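Local atomic coordinates of sugar ABC transporter, periplasmic sugar-binding protein (Caulobacter crescentus, PDB entry 4IRX), a protein that binds myo-inositol in the periplasm and, as the solute-binding component of an ABC transporter, probably hands it on for uptake. Residues A[65-76]-A[89-100]; A[113-124]-A[148-159]. One frame throughout, in Å; residues are numbered along the deposited sequence. Where two conformers were deposited one is given.

Both contacts end at the myo-inositol, but they reach it from different lobes. Contact 1 is a buried pair of neighbouring parallel strands, 67-70 and 91-95, inside the mixed sheet of one lobe. Contact 2 packs helices 113-127 and 144-160 side by side against the parallel sheet of the other, and is only partly buried. Their centres lie 26 Å apart. Backbone hydrogen bonds and branched aliphatic side chains hold contact 1, whereas glycine-to-backbone packing holds contact 2, with charged, hydrated residues along its outer margin. Contact 1 supplies Asp96 and Arg97 to the ligand, contact 2 Arg149; Asn98 and Glu148 pack against each other between them.

Contact 1 (A[65-76]-A[89-100]); sequences AKVVIVAPTDSK and GVAVISVDRNIA. With INS (1,2,3,4,5,6-hexahydroxy-cyclohexane), chain C.
Arg97 folds back across Pro72 and ties the loop after one strand to both the loop after its neighbour and the bound myo-inositol. Its CG stands between the backbone N and the carbonyl carbon (chi1 71°), and further bends at chi2 and chi3 carry the chain past the proline ring, the two side chains running in opposite directions. At the far end Arg97 NH1 donates to Pro72 O at 2.8 Å, almost in the guanidinium plane, and shares a water with Thr73 O. Arg97 NH2 reaches INS O6 at 2.9 Å and forms a salt bridge with Asp140. On the same side as the bond to INS O6, Arg97 NE meets the anti lone pair of Asp96 OD2 in a nearly straight bond (177°). That bond should help hold the carboxylate's rotation while it takes two hydroxyls, O1 of INS on OD1 and O6 on OD2.

Behind this pocket edge the segments are the two strands of a right-handed beta-alpha-beta unit, strand 67-70, helix 79-87 and strand 91-95, in the Rossmann-like sheet of a type I periplasmic binding protein. Val68 N bonds to Ala91 O and Val68 O takes Ile93 N; Val70 repeats this with Ile93 O and Val95 N. On one face Ile69 and Ile93 lie side by side, CG1 of Ile69 3.6 Å from CG2 of Ile93; helix 251-268 packs on Ile93 through Gln261. On the other Val68 CG2 lies 3.9 Å from Val90 CG1.

Past the strands the loops keep pairing. Ser75 OG donates to Asn98 O at 2.6 Å and accepts from Ser144 N, while Ala100 N bonds to Ser75 O. At the opposite end Lys66 bends round so that NZ makes a weak bond to Gly89 O, which a water reinforces.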
loop_
_atom_site.group_PDB
_atom_site.type_symbol
_atom_site.label_atom_id
_atom_site.label_comp_id
_atom_site.label_asym_id
_atom_site.label_seq_id
_atom_site.Cartn_x
_atom_site.Cartn_y
_atom_site.Cartn_z
ATOM N N ALA A 65 -17.385 14.812 -13.791
ATOM C CA ALA A 65 -16.068 14.847 -13.169
ATOM C C ALA A 65 -15.006 15.216 -14.188
ATOM O O ALA A 65 -15.014 14.696 -15.320
ATOM C CB ALA A 65 -15.741 13.483 -12.545
ATOM N N LYS A 66 -14.094 16.108 -13.806
ATOM C CA LYS A 66 -13.023 16.507 -14.713
ATOM C C LYS A 66 -11.657 16.042 -14.234
ATOM O O LYS A 66 -10.708 15.997 -15.026
ATOM C CB LYS A 66 -13.032 18.024 -14.989
ATOM C CG LYS A 66 -14.351 18.556 -15.546
ATOM C CD LYS A 66 -14.668 17.923 -16.889
ATOM C CE LYS A 66 -13.801 18.477 -18.000
ATOM N NZ LYS A 66 -14.146 17.857 -19.316
ATOM N N VAL A 67 -11.547 15.708 -12.940
ATOM C CA VAL A 67 -10.359 15.026 -12.418
ATOM C C VAL A 67 -10.789 13.911 -11.502
ATOM O O VAL A 67 -11.686 14.096 -10.665
ATOM C CB VAL A 67 -9.429 15.968 -11.617
ATOM C CG1 VAL A 67 -8.168 15.213 -11.224
ATOM C CG2 VAL A 67 -9.090 17.204 -12.420
ATOM N N VAL A 68 -10.180 12.744 -11.677
ATOM C CA VAL A 68 -10.441 11.598 -10.815
ATOM C C VAL A 68 -9.117 11.126 -10.253
ATOM O O VAL A 68 -8.114 11.065 -10.978
ATOM C CB VAL A 68 -11.148 10.449 -11.568
ATOM C CG1 VAL A 68 -11.380 9.303 -10.627
ATOM C CG2 VAL A 68 -12.487 10.923 -12.093
ATOM N N ILE A 69 -9.085 10.859 -8.948
ATOM C CA ILE A 69 -7.929 10.246 -8.299
ATOM C C ILE A 69 -8.306 8.816 -8.030
ATOM O O ILE A 69 -9.352 8.556 -7.465
ATOM C CB ILE A 69 -7.596 10.953 -6.983
ATOM C CG1 ILE A 69 -7.246 12.429 -7.251
ATOM C CG2 ILE A 69 -6.484 10.250 -6.262
ATOM C CD1 ILE A 69 -7.160 13.282 -5.967
ATOM N N VAL A 70 -7.485 7.884 -8.483
ATOM C CA VAL A 70 -7.847 6.472 -8.379
ATOM C C VAL A 70 -6.736 5.623 -7.757
ATOM O O VAL A 70 -5.555 5.741 -8.102
ATOM C CB VAL A 70 -8.277 5.914 -9.766
ATOM C CG1 VAL A 70 -7.214 6.165 -10.821
ATOM C CG2 VAL A 70 -8.634 4.431 -9.693
ATOM N N ALA A 71 -7.128 4.797 -6.794
ATOM C CA ALA A 71 -6.260 3.716 -6.314
ATOM C C ALA A 71 -6.858 2.451 -6.921
ATOM O O ALA A 71 -7.838 1.912 -6.385
ATOM C CB ALA A 71 -6.253 3.642 -4.788
ATOM N N PRO A 72 -6.309 1.999 -8.067
ATOM C CA PRO A 72 -6.979 0.910 -8.804
ATOM C C PRO A 72 -6.928 -0.413 -8.050
ATOM O O PRO A 72 -5.887 -0.721 -7.471
ATOM C CB PRO A 72 -6.159 0.786 -10.090
ATOM C CG PRO A 72 -4.787 1.359 -9.726
ATOM C CD PRO A 72 -5.088 2.475 -8.749
ATOM N N THR A 73 -8.002 -1.202 -8.104
ATOM C CA THR A 73 -8.007 -2.548 -7.525
ATOM C C THR A 73 -6.935 -3.431 -8.149
ATOM O O THR A 73 -6.340 -4.271 -7.472
ATOM C CB THR A 73 -9.375 -3.245 -7.712
ATOM O OG1 THR A 73 -9.635 -3.369 -9.117
ATOM C CG2 THR A 73 -10.480 -2.458 -7.041
ATOM N N ASP A 74 -6.708 -3.244 -9.442
ATOM C CA ASP A 74 -5.707 -3.963 -10.209
ATOM C C ASP A 74 -5.093 -2.976 -11.212
ATOM O O ASP A 74 -5.806 -2.337 -11.994
ATOM C CB ASP A 74 -6.373 -5.148 -10.926
ATOM C CG ASP A 74 -5.385 -6.022 -11.648
ATOM O OD1 ASP A 74 -4.852 -5.596 -12.690
ATOM O OD2 ASP A 74 -5.150 -7.164 -11.185
ATOM N N SER A 75 -3.777 -2.840 -11.166
ATOM C CA SER A 75 -3.063 -1.814 -11.915
ATOM C C SER A 75 -3.206 -1.952 -13.427
ATOM O O SER A 75 -3.300 -0.944 -14.139
ATOM C CB SER A 75 -1.589 -1.769 -11.515
ATOM O OG SER A 75 -1.428 -1.249 -10.189
ATOM N N LYS A 76 -3.250 -3.187 -13.924
ATOM C CA LYS A 76 -3.446 -3.416 -15.357
ATOM C C LYS A 76 -4.901 -3.375 -15.768
ATOM O O LYS A 76 -5.217 -2.882 -16.861
ATOM C CB LYS A 76 -2.868 -4.772 -15.764
ATOM C CG LYS A 76 -1.386 -4.930 -15.562
ATOM C CD LYS A 76 -0.611 -3.970 -16.434
ATOM C CE LYS A 76 0.874 -4.305 -16.416
ATOM N NZ LYS A 76 1.084 -5.720 -16.815
ATOM N N GLY A 89 -11.767 13.595 -21.938
ATOM C CA GLY A 89 -11.337 14.845 -21.331
ATOM C C GLY A 89 -11.380 14.863 -19.807
ATOM O O GLY A 89 -11.436 15.929 -19.198
ATOM N N VAL A 90 -11.372 13.686 -19.183
ATOM C CA VAL A 90 -11.270 13.608 -17.722
ATOM C C VAL A 90 -9.837 13.280 -17.370
ATOM O O VAL A 90 -9.290 12.266 -17.844
ATOM C CB VAL A 90 -12.186 12.524 -17.174
ATOM C CG1 VAL A 90 -12.084 12.448 -15.628
ATOM C CG2 VAL A 90 -13.624 12.782 -17.604
ATOM N N ALA A 91 -9.213 14.137 -16.569
ATOM C CA ALA A 91 -7.835 13.878 -16.138
ATOM C C ALA A 91 -7.842 12.801 -15.050
ATOM O O ALA A 91 -8.702 12.784 -14.165
ATOM C CB ALA A 91 -7.178 15.138 -15.637
ATOM N N VAL A 92 -6.889 11.893 -15.150
ATOM C CA VAL A 92 -6.739 10.802 -14.200
ATOM C C VAL A 92 -5.357 10.826 -13.556
ATOM O O VAL A 92 -4.321 10.950 -14.236
ATOM C CB VAL A 92 -6.959 9.439 -14.903
ATOM C CG1 VAL A 92 -6.779 8.250 -13.921
ATOM C CG2 VAL A 92 -8.346 9.387 -15.562
ATOM N N ILE A 93 -5.341 10.699 -12.237
ATOM C CA ILE A 93 -4.101 10.514 -11.504
ATOM C C ILE A 93 -4.280 9.323 -10.548
ATOM O O ILE A 93 -5.335 9.163 -9.927
ATOM C CB ILE A 93 -3.677 11.818 -10.791
ATOM C CG1 ILE A 93 -2.291 11.695 -10.143
ATOM C CG2 ILE A 93 -4.731 12.242 -9.803
ATOM C CD1 ILE A 93 -1.700 13.051 -9.783
ATOM N N SER A 94 -3.272 8.472 -10.466
ATOM C CA SER A 94 -3.346 7.335 -9.562
ATOM C C SER A 94 -2.647 7.673 -8.246
ATOM O O SER A 94 -1.758 8.522 -8.193
ATOM C CB SER A 94 -2.760 6.061 -10.202
ATOM O OG SER A 94 -1.379 6.214 -10.503
ATOM N N VAL A 95 -3.101 7.010 -7.191
ATOM C CA VAL A 95 -2.499 7.163 -5.875
ATOM C C VAL A 95 -2.267 5.778 -5.264
ATOM O O VAL A 95 -3.067 4.855 -5.451
ATOM C CB VAL A 95 -3.338 8.069 -4.940
ATOM C CG1 VAL A 95 -4.630 7.385 -4.517
ATOM C CG2 VAL A 95 -2.515 8.462 -3.676
ATOM N N ASP A 96 -1.129 5.652 -4.572
ATOM C CA ASP A 96 -0.691 4.447 -3.859
ATOM C C ASP A 96 -0.177 3.333 -4.751
ATOM O O ASP A 96 0.910 2.780 -4.525
ATOM C CB ASP A 96 -1.746 3.898 -2.906
ATOM C CG ASP A 96 -1.240 2.673 -2.181
ATOM O OD1 ASP A 96 -0.374 2.840 -1.286
ATOM O OD2 ASP A 96 -1.662 1.563 -2.532
ATOM N N ARG A 97 -0.979 2.973 -5.744
ATOM C CA ARG A 97 -0.548 2.027 -6.786
ATOM C C ARG A 97 -0.910 2.607 -8.152
ATOM O O ARG A 97 -1.823 3.448 -8.273
ATOM C CB ARG A 97 -1.123 0.607 -6.608
ATOM C CG ARG A 97 -2.628 0.440 -6.883
ATOM C CD ARG A 97 -3.492 1.021 -5.789
ATOM N NE ARG A 97 -3.311 0.281 -4.538
ATOM C CZ ARG A 97 -3.860 -0.903 -4.248
ATOM N NH1 ARG A 97 -4.693 -1.508 -5.082
ATOM N NH2 ARG A 97 -3.566 -1.499 -3.099
ATOM N N ASN A 98 -0.167 2.192 -9.166
ATOM C CA ASN A 98 -0.287 2.835 -10.465
ATOM C C ASN A 98 -1.300 2.180 -11.398
ATOM O O ASN A 98 -1.918 1.180 -11.068
ATOM C CB ASN A 98 1.094 3.011 -11.123
ATOM C CG ASN A 98 1.743 1.696 -11.529
ATOM O OD1 ASN A 98 1.073 0.769 -11.994
ATOM N ND2 ASN A 98 3.072 1.625 -11.372
ATOM N N ILE A 99 -1.527 2.818 -12.537
ATOM C CA ILE A 99 -2.263 2.211 -13.634
ATOM C C ILE A 99 -1.272 2.070 -14.766
ATOM O O ILE A 99 -0.561 3.027 -15.095
ATOM C CB ILE A 99 -3.436 3.094 -14.063
ATOM C CG1 ILE A 99 -4.517 3.096 -12.975
ATOM C CG2 ILE A 99 -3.995 2.612 -15.404
ATOM C CD1 ILE A 99 -5.659 4.018 -13.241
ATOM N N ALA A 100 -1.213 0.887 -15.376
ATOM C CA ALA A 100 -0.170 0.602 -16.360
ATOM C C ALA A 100 -0.660 -0.254 -17.521
ATOM O O ALA A 100 -1.628 -1.011 -17.393
ATOM C CB ALA A 100 1.038 -0.061 -15.679
HETATM C C1 INS C . -0.783 0.010 0.403
HETATM C C2 INS C . -0.726 -0.422 1.830
HETATM C C3 INS C . -1.939 -1.265 2.126
HETATM C C4 INS C . -1.950 -2.480 1.255
HETATM C C5 INS C . -2.051 -2.086 -0.171
HETATM C C6 INS C . -0.920 -1.160 -0.552
HETATM O O1 INS C . 0.353 0.774 0.082
HETATM O O2 INS C . 0.456 -1.126 2.061
HETATM O O3 INS C . -1.977 -1.622 3.486
HETATM O O4 INS C . -2.992 -3.334 1.608
HETATM O O5 INS C . -2.063 -3.229 -0.963
HETATM O O6 INS C . -0.980 -0.797 -1.907
HETATM O O HOH W 1 -11.912 18.468 -20.986
HETATM O O HOH W 2 -5.866 -4.083 -4.854
HETATM O O HOH W 3 -2.925 -2.678 -19.126
#

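Contact 2 (A[113-124]-A[148-159]); sequences NVAGGRAMADWV and ERVKGVHDGLAA. With INS (1,2,3,4,5,6-hexahydroxy-cyclohexane), chain C.
Gly117 and Gly152 let the axes of 113-124 and 148-159 approach to 6.3 Å, at a crossing angle of -39°, and here backbone lies directly on backbone. With no CB at either position the two main chains touch, Gly117 C 3.5 Å from Gly152 C. The closeness brings CA-H...O contacts in both directions: Gly117 CA points its hydrogen at Arg149 O, and Gly152 CA does the same to Val114 O at 3.4 Å. One turn on, Ala121 is a knob among Gly152, Val153, Gly156 and Leu157, its CB 3.6 Å from Gly156 CA. Val153 reaches strands 132-138 and 197-200, and Leu157 reaches 132-138, so this tight seam belongs to the helical layer over the four-stranded sheet of the lobe.

The outer margin is looser and wetter. Arg118, with CG anti to the backbone N (chi1 179°) and a bend at chi2, lays one guanidinium face over Gly156 CA. Asp122 OD1, lying in the guanidinium plane, takes Arg118 NE at 2.8 Å in a salt bridge. A water joins Arg118 NH1 to Asp155 OD2, which also takes Lys151 NZ on its syn lone pair.

At the ligand end Arg149 grips Asn113 side-on. NE, at 2.9 Å, and NH2, at 3.0 Å, both donate to Asn113 OD1 from the same face of the amide, well above its plane. Another water links Asn113 ND2 to Glu148 OE1. The guanidinium also makes a cation-pi contact with Phe228, and its NH1 and NH2 donate to INS O2 and INS O1. Asn113 is therefore a second-shell residue: by engaging the NE side it should fix the rotation of the guanidinium and leave NH1 and NH2 aimed at two adjacent hydroxyls of the inositol.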
loop_
_atom_site.group_PDB
_atom_site.type_symbol
_atom_site.label_atom_id
_atom_site.label_comp_id
_atom_site.label_asym_id
_atom_site.label_seq_id
_atom_site.Cartn_x
_atom_site.Cartn_y
_atom_site.Cartn_z
ATOM N N ASN A 113 7.986 1.724 -4.163
ATOM C CA ASN A 113 7.753 0.444 -3.516
ATOM C C ASN A 113 8.853 -0.576 -3.739
ATOM O O ASN A 113 9.077 -1.446 -2.883
ATOM C CB ASN A 113 6.380 -0.095 -3.915
ATOM C CG ASN A 113 5.257 0.548 -3.107
ATOM O OD1 ASN A 113 5.301 0.543 -1.876
ATOM N ND2 ASN A 113 4.284 1.152 -3.790
ATOM N N VAL A 114 9.566 -0.450 -4.863
ATOM C CA VAL A 114 10.782 -1.236 -5.046
ATOM C C VAL A 114 11.803 -0.894 -3.955
ATOM O O VAL A 114 12.372 -1.788 -3.321
ATOM C CB VAL A 114 11.418 -1.039 -6.439
ATOM C CG1 VAL A 114 12.725 -1.842 -6.512
ATOM C CG2 VAL A 114 10.448 -1.451 -7.562
ATOM N N ALA A 115 12.021 0.397 -3.696
ATOM C CA ALA A 115 12.933 0.777 -2.629
ATOM C C ALA A 115 12.417 0.290 -1.285
ATOM O O ALA A 115 13.202 -0.102 -0.435
ATOM C CB ALA A 115 13.137 2.278 -2.599
ATOM N N GLY A 116 11.097 0.328 -1.078
ATOM C CA GLY A 116 10.542 -0.181 0.178
ATOM C C GLY A 116 10.778 -1.653 0.423
ATOM O O GLY A 116 11.198 -2.038 1.516
ATOM N N GLY A 117 10.527 -2.462 -0.607
ATOM C CA GLY A 117 10.783 -3.884 -0.527
ATOM C C GLY A 117 12.262 -4.164 -0.333
ATOM O O GLY A 117 12.659 -5.019 0.477
ATOM N N ARG A 118 13.096 -3.409 -1.046
ATOM C CA ARG A 118 14.547 -3.580 -0.930
ATOM C C ARG A 118 15.045 -3.235 0.484
ATOM O O ARG A 118 15.944 -3.901 1.002
ATOM C CB ARG A 118 15.285 -2.749 -2.012
ATOM C CG ARG A 118 16.799 -2.834 -1.954
ATOM C CD ARG A 118 17.214 -4.229 -2.259
ATOM N NE ARG A 118 18.661 -4.474 -2.171
ATOM C CZ ARG A 118 19.451 -4.705 -3.221
ATOM N NH1 ARG A 118 18.966 -4.638 -4.464
ATOM N NH2 ARG A 118 20.743 -4.996 -3.023
ATOM N N ALA A 119 14.461 -2.221 1.117
ATOM C CA ALA A 119 14.803 -1.890 2.514
ATOM C C ALA A 119 14.539 -3.049 3.468
ATOM O O ALA A 119 15.332 -3.323 4.372
ATOM C CB ALA A 119 14.024 -0.666 2.980
HETATM N N MSE A 120 13.402 -3.706 3.286
HETATM C CA MSE A 120 13.080 -4.895 4.106
HETATM C C MSE A 120 14.119 -5.989 3.923
HETATM O O MSE A 120 14.604 -6.556 4.890
HETATM C CB MSE A 120 11.721 -5.465 3.680
HETATM C CG MSE A 120 10.557 -4.490 3.806
HETATM SE SE MSE A 120 8.889 -5.290 3.170
HETATM C CE MSE A 120 8.246 -6.058 4.856
ATOM N N ALA A 121 14.439 -6.314 2.674
ATOM C CA ALA A 121 15.411 -7.371 2.402
ATOM C C ALA A 121 16.814 -6.981 2.882
ATOM O O ALA A 121 17.554 -7.833 3.371
ATOM C CB ALA A 121 15.439 -7.712 0.877
ATOM N N ASP A 122 17.175 -5.709 2.726
ATOM C CA ASP A 122 18.496 -5.233 3.153
ATOM C C ASP A 122 18.610 -5.368 4.662
ATOM O O ASP A 122 19.676 -5.722 5.174
ATOM C CB ASP A 122 18.784 -3.788 2.696
ATOM C CG ASP A 122 19.122 -3.682 1.216
ATOM O OD1 ASP A 122 19.371 -4.708 0.550
ATOM O OD2 ASP A 122 19.105 -2.533 0.710
ATOM N N TRP A 123 17.516 -5.117 5.369
ATOM C CA TRP A 123 17.486 -5.359 6.802
ATOM C C TRP A 123 17.782 -6.820 7.139
ATOM O O TRP A 123 18.538 -7.119 8.087
ATOM C CB TRP A 123 16.150 -4.901 7.444
ATOM C CG TRP A 123 16.107 -5.179 8.923
ATOM C CD1 TRP A 123 16.470 -4.350 9.940
ATOM C CD2 TRP A 123 15.708 -6.412 9.526
ATOM N NE1 TRP A 123 16.314 -4.996 11.154
ATOM C CE2 TRP A 123 15.841 -6.263 10.924
ATOM C CE3 TRP A 123 15.245 -7.625 9.021
ATOM C CZ2 TRP A 123 15.527 -7.297 11.824
ATOM C CZ3 TRP A 123 14.926 -8.653 9.918
ATOM C CH2 TRP A 123 15.069 -8.473 11.296
ATOM N N VAL A 124 17.174 -7.739 6.396
ATOM C CA VAL A 124 17.417 -9.162 6.621
ATOM C C VAL A 124 18.905 -9.482 6.402
ATOM O O VAL A 124 19.528 -10.156 7.218
ATOM C CB VAL A 124 16.551 -10.059 5.696
ATOM C CG1 VAL A 124 16.926 -11.522 5.894
ATOM C CG2 VAL A 124 15.059 -9.803 5.973
ATOM N N GLU A 148 5.853 -4.410 -7.068
ATOM C CA GLU A 148 7.110 -3.695 -6.857
ATOM C C GLU A 148 7.762 -3.980 -5.497
ATOM O O GLU A 148 8.989 -4.103 -5.394
ATOM C CB GLU A 148 6.882 -2.194 -7.030
ATOM C CG GLU A 148 6.598 -1.822 -8.474
ATOM C CD GLU A 148 6.114 -0.402 -8.614
ATOM O OE1 GLU A 148 6.083 0.310 -7.591
ATOM O OE2 GLU A 148 5.748 -0.013 -9.740
ATOM N N ARG A 149 6.957 -4.098 -4.448
ATOM C CA ARG A 149 7.496 -4.480 -3.145
ATOM C C ARG A 149 8.154 -5.835 -3.202
ATOM O O ARG A 149 9.239 -6.013 -2.649
ATOM C CB ARG A 149 6.417 -4.526 -2.060
ATOM C CG ARG A 149 6.363 -3.289 -1.237
ATOM C CD ARG A 149 5.136 -3.238 -0.336
ATOM N NE ARG A 149 4.549 -1.920 -0.505
ATOM C CZ ARG A 149 3.366 -1.544 -0.044
ATOM N NH1 ARG A 149 2.632 -2.408 0.656
ATOM N NH2 ARG A 149 2.914 -0.327 -0.305
ATOM N N VAL A 150 7.487 -6.797 -3.829
ATOM C CA VAL A 150 8.012 -8.133 -3.998
ATOM C C VAL A 150 9.338 -8.084 -4.770
ATOM O O VAL A 150 10.302 -8.744 -4.420
ATOM C CB VAL A 150 6.962 -9.015 -4.725
ATOM C CG1 VAL A 150 7.597 -10.181 -5.348
ATOM C CG2 VAL A 150 5.899 -9.462 -3.742
ATOM N N LYS A 151 9.363 -7.273 -5.841
ATOM C CA LYS A 151 10.597 -7.169 -6.652
ATOM C C LYS A 151 11.764 -6.660 -5.797
ATOM O O LYS A 151 12.859 -7.173 -5.868
ATOM C CB LYS A 151 10.420 -6.286 -7.906
ATOM C CG LYS A 151 11.772 -5.950 -8.541
ATOM C CD LYS A 151 11.719 -5.319 -9.897
ATOM C CE LYS A 151 13.123 -5.345 -10.495
ATOM N NZ LYS A 151 14.071 -4.428 -9.787
ATOM N N GLY A 152 11.520 -5.655 -4.956
ATOM C CA GLY A 152 12.564 -5.102 -4.108
ATOM C C GLY A 152 13.078 -6.128 -3.090
ATOM O O GLY A 152 14.281 -6.232 -2.833
ATOM N N VAL A 153 12.157 -6.899 -2.506
ATOM C CA VAL A 153 12.507 -8.000 -1.592
ATOM C C VAL A 153 13.372 -9.057 -2.294
ATOM O O VAL A 153 14.427 -9.445 -1.803
ATOM C CB VAL A 153 11.251 -8.663 -1.008
ATOM C CG1 VAL A 153 11.590 -9.970 -0.308
ATOM C CG2 VAL A 153 10.538 -7.711 -0.052
ATOM N N HIS A 154 12.937 -9.458 -3.487
ATOM C CA HIS A 154 13.685 -10.388 -4.305
ATOM C C HIS A 154 15.070 -9.855 -4.621
ATOM O O HIS A 154 16.054 -10.592 -4.543
ATOM C CB HIS A 154 12.937 -10.637 -5.610
ATOM C CG HIS A 154 11.671 -11.416 -5.445
ATOM N ND1 HIS A 154 10.764 -11.559 -6.464
ATOM C CD2 HIS A 154 11.173 -12.092 -4.382
ATOM C CE1 HIS A 154 9.760 -12.318 -6.046
ATOM N NE2 HIS A 154 9.976 -12.637 -4.782
ATOM N N ASP A 155 15.145 -8.582 -5.017
ATOM C CA ASP A 155 16.436 -7.960 -5.356
ATOM C C ASP A 155 17.423 -8.071 -4.183
ATOM O O ASP A 155 18.571 -8.488 -4.365
ATOM C CB ASP A 155 16.292 -6.466 -5.678
ATOM C CG ASP A 155 15.580 -6.177 -7.001
ATOM O OD1 ASP A 155 15.436 -7.076 -7.846
ATOM O OD2 ASP A 155 15.137 -5.005 -7.165
ATOM N N GLY A 156 16.968 -7.724 -2.978
ATOM C CA GLY A 156 17.864 -7.692 -1.844
ATOM C C GLY A 156 18.275 -9.082 -1.394
ATOM O O GLY A 156 19.437 -9.298 -1.045
ATOM N N LEU A 157 17.341 -10.029 -1.418
ATOM C CA LEU A 157 17.696 -11.387 -1.043
ATOM C C LEU A 157 18.556 -12.101 -2.106
ATOM O O LEU A 157 19.445 -12.870 -1.747
ATOM C CB LEU A 157 16.445 -12.214 -0.682
ATOM C CG LEU A 157 15.640 -11.599 0.481
ATOM C CD1 LEU A 157 14.439 -12.485 0.809
ATOM C CD2 LEU A 157 16.527 -11.373 1.715
ATOM N N ALA A 158 18.320 -11.828 -3.392
ATOM C CA ALA A 158 19.160 -12.374 -4.454
ATOM C C ALA A 158 20.569 -11.829 -4.285
ATOM O O ALA A 158 21.551 -12.549 -4.467
ATOM C CB ALA A 158 18.625 -12.006 -5.807
ATOM N N ALA A 159 20.662 -10.551 -3.915
ATOM C CA ALA A 159 21.974 -9.940 -3.702
ATOM C C ALA A 159 22.712 -10.571 -2.545
ATOM O O ALA A 159 23.940 -10.679 -2.555
ATOM C CB ALA A 159 21.817 -8.458 -3.442
HETATM C C1 INS C . -0.783 0.010 0.403
HETATM C C2 INS C . -0.726 -0.422 1.830
HETATM C C3 INS C . -1.939 -1.265 2.126
HETATM C C4 INS C . -1.950 -2.480 1.255
HETATM C C5 INS C . -2.051 -2.086 -0.171
HETATM C C6 INS C . -0.920 -1.160 -0.552
HETATM O O1 INS C . 0.353 0.774 0.082
HETATM O O2 INS C . 0.456 -1.126 2.061
HETATM O O3 INS C . -1.977 -1.622 3.486
HETATM O O4 INS C . -2.992 -3.334 1.608
HETATM O O5 INS C . -2.063 -3.229 -0.963
HETATM O O6 INS C . -0.980 -0.797 -1.907
HETATM O O HOH W 4 3.646 1.008 -6.834
HETATM O O HOH W 5 9.054 1.704 -7.101
HETATM O O HOH W 6 16.597 -3.198 -5.552
HETATM O O HOH W 7 20.832 -6.991 -0.101
#